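Local structure of putative exported protein (Bacteroides fragilis NCTC 9343, 3IEE) at residues Arg90-Leu93 against Lys94-Tyr97; Asn133-Leu136 against Ser137-Met140. The protein is of unknown function but is a putative exported, probably lipid-modified protein with an all-helical fold. All blocks are in the same frame, centred on the assembly; numbering follows the deposited sequence. Where two conformers were deposited one is given.

In the fold
Contact 1 (Arg90-Tyr97) is a two-turn piece near the start of helix 87-119, and contact 2 (Asn133-Met140) a similar piece of helix 123-162, the next helix in the chain. Their centres lie about 19 Å apart and their nearest atoms about 7 Å, so the two do not touch. They are joined through the pairing of their helices: Asn96 of contact 1 reaches Asn146 and Ile150 further along helix 123-162, while Leu136 and Met140 of contact 2 pack on Ala103 and Leu100 of helix 87-119. No active site is known. Each contact holds a molecule of 1,2-ethanediol, probably left from crystallisation.

Contact 1: Arg90-Leu93 against Lys94-Tyr97; sequences RRNL and KQNY. With EDO (1,2-ethanediol), chain G.
Arg90 O, Arg91 O, Asn92 O and Leu93 O each receive the backbone N-H four residues on, from Lys94 to Tyr97, in regular alpha-helical i to i+4 bonds. Asn92 O is gripped twice: Asn96 N reaches it at 3.1 Å and Asn96 ND2 at 2.9 Å, from opposite faces of the carbonyl plane. The amide nitrogen stands 40° out of that plane, so the second bond misses the lone pairs. Asparagine is short enough to fold back in this way while its OD1 accepts from Asn146 ND2 on helix 123-162.

These turns form an amphipathic part of helix 87-119 in a bundle. Leu93 packs on Tyr29 of helix 17-40 and Ile150 of helix 123-162; Tyr97 lies on helix 17-40, its OH hydrogen-bonded to Ser33, whereas Arg91 and Gln95 suit the solvent side.

Arg90 and Lys94 share a 1,2-ethanediol. Bent at chi3 (-72°), the lysine chain brings NZ to 2.6 Å from the diol O1 in a hydrogen bond. Carbon C1 of the diol lies over the centre of one face of the Arg90 guanidinium, 3.3 Å above its plane. The guanidinium is held by Pro81 O at NE and by a salt bridge from NH1 to Glu87.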
ATOM      1  N   ARG A  90      -3.573 -10.396  16.616  1.00 13.11           N
ATOM      2  CA  ARG A  90      -4.188 -11.426  15.811  1.00 13.56           C
ATOM      3  C   ARG A  90      -5.659 -11.049  15.522  1.00 17.16           C
ATOM      4  O   ARG A  90      -6.112 -11.148  14.378  1.00 13.83           O
ATOM      5  CB  ARG A  90      -4.084 -12.804  16.475  1.00 13.82           C
ATOM      6  CG  ARG A  90      -2.636 -13.287  16.686  1.00 12.92           C
ATOM      7  CD  ARG A  90      -2.585 -14.618  17.459  1.00 12.29           C
ATOM      8  NE  ARG A  90      -2.861 -15.794  16.646  1.00 13.74           N
ATOM      9  CZ  ARG A  90      -3.201 -17.006  17.099  1.00 16.36           C
ATOM     10  NH1 ARG A  90      -3.376 -17.241  18.395  1.00 20.04           N
ATOM     11  NH2 ARG A  90      -3.374 -17.998  16.245  1.00 17.44           N
ATOM     12  N   ARG A  91      -6.359 -10.613  16.567  1.00 17.14           N
ATOM     13  CA  ARG A  91      -7.754 -10.175  16.456  1.00 21.64           C
ATOM     14  C   ARG A  91      -7.911  -9.010  15.466  1.00 18.09           C
ATOM     15  O   ARG A  91      -8.749  -9.051  14.569  1.00 17.30           O
ATOM     16  CB  ARG A  91      -8.228  -9.727  17.843  1.00 22.71           C
ATOM     17  CG  ARG A  91      -9.677  -9.339  18.005  1.00 29.63           C
ATOM     18  CD  ARG A  91      -9.904  -8.969  19.501  1.00 34.35           C
ATOM     19  NE  ARG A  91      -9.345 -10.008  20.402  1.00 38.59           N
ATOM     20  CZ  ARG A  91      -8.488  -9.814  21.418  1.00 42.76           C
ATOM     21  NH1 ARG A  91      -8.057  -8.594  21.754  1.00 47.31           N
ATOM     22  NH2 ARG A  91      -8.053 -10.857  22.119  1.00 38.10           N
ATOM     23  N   ASN A  92      -7.120  -7.970  15.679  1.00 15.93           N
ATOM     24  CA  ASN A  92      -7.157  -6.816  14.797  1.00 16.37           C
ATOM     25  C   ASN A  92      -6.788  -7.086  13.359  1.00 17.11           C
ATOM     26  O   ASN A  92      -7.390  -6.515  12.460  1.00 13.56           O
ATOM     27  CB  ASN A  92      -6.345  -5.717  15.367  1.00 19.47           C
ATOM     28  CG  ASN A  92      -6.883  -5.273  16.686  1.00 24.81           C
ATOM     29  OD1 ASN A  92      -8.064  -5.544  17.005  1.00 30.62           O
ATOM     30  ND2 ASN A  92      -6.044  -4.629  17.482  1.00 27.83           N
ATOM     31  N   LEU A  93      -5.791  -7.945  13.116  1.00 15.69           N
ATOM     32  CA  LEU A  93      -5.477  -8.379  11.727  1.00 14.21           C
ATOM     33  C   LEU A  93      -6.639  -9.107  11.060  1.00 12.68           C
ATOM     34  O   LEU A  93      -7.048  -8.752   9.955  1.00 12.35           O
ATOM     35  CB  LEU A  93      -4.206  -9.263  11.731  1.00 10.85           C
ATOM     36  CG  LEU A  93      -2.914  -8.525  12.047  1.00 12.43           C
ATOM     37  CD1 LEU A  93      -1.830  -9.611  12.298  1.00 11.24           C
ATOM     38  CD2 LEU A  93      -2.529  -7.569  10.910  1.00 16.07           C
ATOM     39  N   LYS A  94      -7.222 -10.112  11.745  1.00 13.91           N
ATOM     40  CA  LYS A  94      -8.378 -10.814  11.265  1.00 16.88           C
ATOM     41  C   LYS A  94      -9.556  -9.860  10.950  1.00 16.13           C
ATOM     42  O   LYS A  94     -10.187  -9.992   9.913  1.00 18.94           O
ATOM     43  CB  LYS A  94      -8.827 -11.916  12.252  1.00 19.71           C
ATOM     44  CG  LYS A  94      -7.829 -13.060  12.306  1.00 20.90           C
ATOM     45  CD  LYS A  94      -8.320 -14.233  13.198  1.00 25.42           C
ATOM     46  CE  LYS A  94      -8.277 -13.852  14.670  1.00 29.95           C
ATOM     47  NZ  LYS A  94      -8.846 -14.944  15.587  1.00 29.24           N
ATOM     48  N   GLN A  95      -9.795  -8.893  11.839  1.00 16.85           N
ATOM     49  CA  GLN A  95     -10.888  -7.932  11.678  1.00 19.10           C
ATOM     50  C   GLN A  95     -10.711  -7.069  10.434  1.00 18.04           C
ATOM     51  O   GLN A  95     -11.650  -6.860   9.675  1.00 16.17           O
ATOM     52  CB  GLN A  95     -10.871  -7.070  12.913  1.00 21.90           C
ATOM     53  CG  GLN A  95     -11.950  -6.099  13.152  1.00 30.92           C
ATOM     54  CD  GLN A  95     -11.653  -5.416  14.489  1.00 39.24           C
ATOM     55  OE1 GLN A  95     -11.754  -6.048  15.555  1.00 46.18           O
ATOM     56  NE2 GLN A  95     -11.188  -4.160  14.429  1.00 46.56           N
ATOM     57  N   ASN A  96      -9.485  -6.562  10.235  1.00 14.27           N
ATOM     58  CA  ASN A  96      -9.202  -5.713   9.084  1.00 13.80           C
ATOM     59  C   ASN A  96      -9.279  -6.531   7.775  1.00 13.62           C
ATOM     60  O   ASN A  96      -9.853  -6.063   6.773  1.00 13.08           O
ATOM     61  CB  ASN A  96      -7.848  -4.997   9.259  1.00 14.83           C
ATOM     62  CG  ASN A  96      -7.941  -3.720  10.104  1.00 15.15           C
ATOM     63  OD1 ASN A  96      -8.401  -2.655   9.644  1.00 15.19           O
ATOM     64  ND2 ASN A  96      -7.534  -3.824  11.341  1.00 16.98           N
ATOM     65  N   TYR A  97      -8.707  -7.724   7.744  1.00 11.88           N
ATOM     66  CA  TYR A  97      -8.819  -8.572   6.537  1.00 14.60           C
ATOM     67  C   TYR A  97     -10.269  -8.927   6.247  1.00 13.30           C
ATOM     68  O   TYR A  97     -10.715  -8.888   5.087  1.00 14.14           O
ATOM     69  CB  TYR A  97      -7.961  -9.816   6.686  1.00 14.58           C
ATOM     70  CG  TYR A  97      -6.553  -9.630   6.201  1.00 12.59           C
ATOM     71  CD1 TYR A  97      -6.295  -9.378   4.848  1.00 12.00           C
ATOM     72  CD2 TYR A  97      -5.470  -9.635   7.097  1.00 14.39           C
ATOM     73  CE1 TYR A  97      -5.028  -9.191   4.359  1.00 13.16           C
ATOM     74  CE2 TYR A  97      -4.186  -9.460   6.617  1.00 12.08           C
ATOM     75  CZ  TYR A  97      -3.954  -9.227   5.249  1.00 14.12           C
ATOM     76  OH  TYR A  97      -2.670  -9.070   4.785  1.00 14.24           O
TER
HETATM   77  C1  EDO G 306      -6.177 -15.386  16.898  1.00 35.95           C
HETATM   78  O1  EDO G 306      -6.795 -16.420  16.148  1.00 33.47           O
HETATM   79  C2  EDO G 306      -6.568 -15.375  18.358  1.00 36.40           C
HETATM   80  O2  EDO G 306      -6.557 -14.013  18.840  1.00 39.69           O

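Contact 2: Asn133-Leu136 against Ser137-Met140; sequences NYQL and STQM. With EDO (1,2-ethanediol), chain C.
Ser137, Thr138, Gln139 and Met140 give their backbone N-H groups to the carbonyl oxygens of Asn133, Tyr134, Gln135 and Leu136, closing consecutive alpha-helical turns. Tyr134 O has a second donor: a water donates a hydrogen bond to it at 2.7 Å and is also hydrogen-bonded to Thr138 OG1 at 3.0 Å. The threonine hydroxyl, lying beside its own backbone N (chi1 -80°), is thus tied to the preceding turn through water. Ser137 O accepts from O2 of a 1,2-ethanediol at 2.8 Å, and this diol is bonded to Asn47 OD1 as well.

In the conformer described, one of two modelled for Gln135, this side chain crosses Gln139 at about a right angle. The closest atoms are a methylene carbon and an amide oxygen, Gln135 CG and Gln139 OE1 at 3.4 Å, a van der Waals contact; the amides are not hydrogen-bonded to each other. The bend at chi2 (60°) brings the Gln135 amide toward Gln139, while its OE1 accepts from Arg194 NH1. Gln139 NE2 lies 3.8 Å from Leu136 CD2, so its amide end also borders the nonpolar side chain.

The piece belongs to the first half of helix 123-162 in a helical bundle, touching both helix 43-56 and helix 87-119. Asn133 and Tyr134 meet Leu50, and small Ser137 suits the approach of Val46. Leu136 and Met140, a selenomethionine here, suit the largely buried seam with helix 87-119, packing on Ala103 and Leu100 respectively. Buried Asn133 has its amide satisfied at both ends: ND2 donates to Phe107 O, and OD1 accepts from Asn110 ND2. Tyr134 sends its hydroxyl to Glu54 and its ring to His193.

The chemistry implies that main-chain bonds build the turns, while the doubly bonded Asn133 amide probably helps fix how the two helices are set against each other.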
ATOM      1  N   ASN A 133     -19.980   3.142  -3.795  1.00 15.78           N
ATOM      2  CA  ASN A 133     -18.721   2.542  -4.225  1.00 14.05           C
ATOM      3  C   ASN A 133     -17.518   3.440  -4.048  1.00 16.91           C
ATOM      4  O   ASN A 133     -16.435   2.926  -3.765  1.00 17.48           O
ATOM      5  CB  ASN A 133     -18.805   1.991  -5.666  1.00 17.23           C
ATOM      6  CG  ASN A 133     -19.171   0.506  -5.714  1.00 14.49           C
ATOM      7  OD1 ASN A 133     -19.741  -0.045  -4.775  1.00 15.19           O
ATOM      8  ND2 ASN A 133     -18.859  -0.149  -6.829  1.00 13.77           N
ATOM      9  N   TYR A 134     -17.676   4.769  -4.142  1.00 15.18           N
ATOM     10  CA  TYR A 134     -16.573   5.652  -3.783  1.00 19.15           C
ATOM     11  C   TYR A 134     -16.181   5.423  -2.321  1.00 19.58           C
ATOM     12  O   TYR A 134     -14.993   5.345  -2.002  1.00 18.05           O
ATOM     13  CB  TYR A 134     -16.881   7.128  -3.985  1.00 19.89           C
ATOM     14  CG  TYR A 134     -16.976   7.603  -5.418  1.00 21.51           C
ATOM     15  CD1 TYR A 134     -15.924   7.408  -6.335  1.00 21.68           C
ATOM     16  CD2 TYR A 134     -18.100   8.321  -5.828  1.00 29.64           C
ATOM     17  CE1 TYR A 134     -16.026   7.867  -7.646  1.00 24.64           C
ATOM     18  CE2 TYR A 134     -18.219   8.793  -7.139  1.00 26.28           C
ATOM     19  CZ  TYR A 134     -17.181   8.570  -8.032  1.00 26.61           C
ATOM     20  OH  TYR A 134     -17.345   9.094  -9.306  1.00 30.89           O
ATOM     21  N   GLN A 135     -17.174   5.311  -1.443  0.50 17.12           N
ATOM     22  CA  GLN A 135     -16.923   5.057  -0.020  0.50 17.44           C
ATOM     23  C   GLN A 135     -16.293   3.682   0.270  0.50 17.42           C
ATOM     24  O   GLN A 135     -15.416   3.579   1.119  0.50 17.42           O
ATOM     25  CB  GLN A 135     -18.217   5.217   0.795  0.50 18.51           C
ATOM     26  CG  GLN A 135     -18.011   5.097   2.319  0.50 18.56           C
ATOM     27  CD  GLN A 135     -17.043   6.152   2.851  0.50 22.82           C
ATOM     28  OE1 GLN A 135     -17.128   7.314   2.468  0.50 23.84           O
ATOM     29  NE2 GLN A 135     -16.105   5.742   3.704  0.50 22.19           N
ATOM     30  N   LEU A 136     -16.758   2.637  -0.409  1.00 16.12           N
ATOM     31  CA  LEU A 136     -16.159   1.293  -0.281  1.00 16.37           C
ATOM     32  C   LEU A 136     -14.718   1.291  -0.748  1.00 13.40           C
ATOM     33  O   LEU A 136     -13.855   0.634  -0.116  1.00 16.31           O
ATOM     34  CB  LEU A 136     -16.977   0.232  -1.061  1.00 17.04           C
ATOM     35  CG  LEU A 136     -18.331  -0.141  -0.430  1.00 18.33           C
ATOM     36  CD1 LEU A 136     -19.167  -0.965  -1.339  1.00 19.65           C
ATOM     37  CD2 LEU A 136     -18.076  -0.909   0.905  1.00 19.54           C
ATOM     38  N   SER A 137     -14.411   2.005  -1.824  1.00 13.84           N
ATOM     39  CA  SER A 137     -13.033   2.130  -2.287  1.00 16.70           C
ATOM     40  C   SER A 137     -12.117   2.728  -1.213  1.00 15.18           C
ATOM     41  O   SER A 137     -10.988   2.252  -0.961  1.00 15.30           O
ATOM     42  CB  SER A 137     -12.984   3.028  -3.500  1.00 15.94           C
ATOM     43  OG  SER A 137     -11.640   3.206  -3.862  1.00 18.63           O
ATOM     44  N   THR A 138     -12.579   3.797  -0.587  1.00 15.28           N
ATOM     45  CA  THR A 138     -11.827   4.417   0.498  1.00 15.66           C
ATOM     46  C   THR A 138     -11.617   3.436   1.693  1.00 15.77           C
ATOM     47  O   THR A 138     -10.509   3.335   2.221  1.00 16.81           O
ATOM     48  CB  THR A 138     -12.528   5.761   0.917  1.00 19.33           C
ATOM     49  OG1 THR A 138     -12.134   6.771  -0.036  1.00 23.61           O
ATOM     50  CG2 THR A 138     -12.132   6.171   2.369  1.00 22.59           C
ATOM     51  N   GLN A 139     -12.675   2.695   2.045  1.00 14.23           N
ATOM     52  CA  GLN A 139     -12.643   1.706   3.112  1.00 16.83           C
ATOM     53  C   GLN A 139     -11.632   0.619   2.804  1.00 15.03           C
ATOM     54  O   GLN A 139     -10.874   0.272   3.695  1.00 13.74           O
ATOM     55  CB  GLN A 139     -13.990   1.065   3.344  1.00 19.85           C
ATOM     56  CG  GLN A 139     -14.929   2.015   4.025  1.00 27.22           C
ATOM     57  CD  GLN A 139     -16.349   1.484   4.083  1.00 32.16           C
ATOM     58  OE1 GLN A 139     -17.303   2.260   4.072  1.00 45.37           O
ATOM     59  NE2 GLN A 139     -16.495   0.169   4.164  1.00 33.74           N
HETATM   60  N   MSE A 140     -11.670   0.075   1.575  1.00 13.68           N
HETATM   61  CA  MSE A 140     -10.705  -0.998   1.143  1.00 13.34           C
HETATM   62  C   MSE A 140      -9.296  -0.507   1.375  1.00 13.94           C
HETATM   63  O   MSE A 140      -8.449  -1.196   1.970  1.00 11.32           O
HETATM   64  CB  MSE A 140     -10.939  -1.401  -0.332  1.00 14.28           C
HETATM   65  CG  MSE A 140     -12.265  -2.148  -0.534  1.00 15.10           C
HETATM   66 SE   MSE A 140     -12.689  -2.190  -2.436  0.75 21.75          SE
HETATM   67  CE  MSE A 140     -11.118  -3.043  -3.039  1.00 22.14           C
TER
HETATM   68  C1  EDO C 302      -8.362   2.890  -5.026  1.00 30.81           C
HETATM   69  O1  EDO C 302      -7.689   4.113  -5.413  1.00 25.47           O
HETATM   70  C2  EDO C 302      -8.725   2.928  -3.539  1.00 24.15           C
HETATM   71  O2  EDO C 302      -9.348   1.697  -3.125  1.00 36.94           O
HETATM   72  O   HOH W   1     -13.085   6.948  -2.923  1.00 28.99           O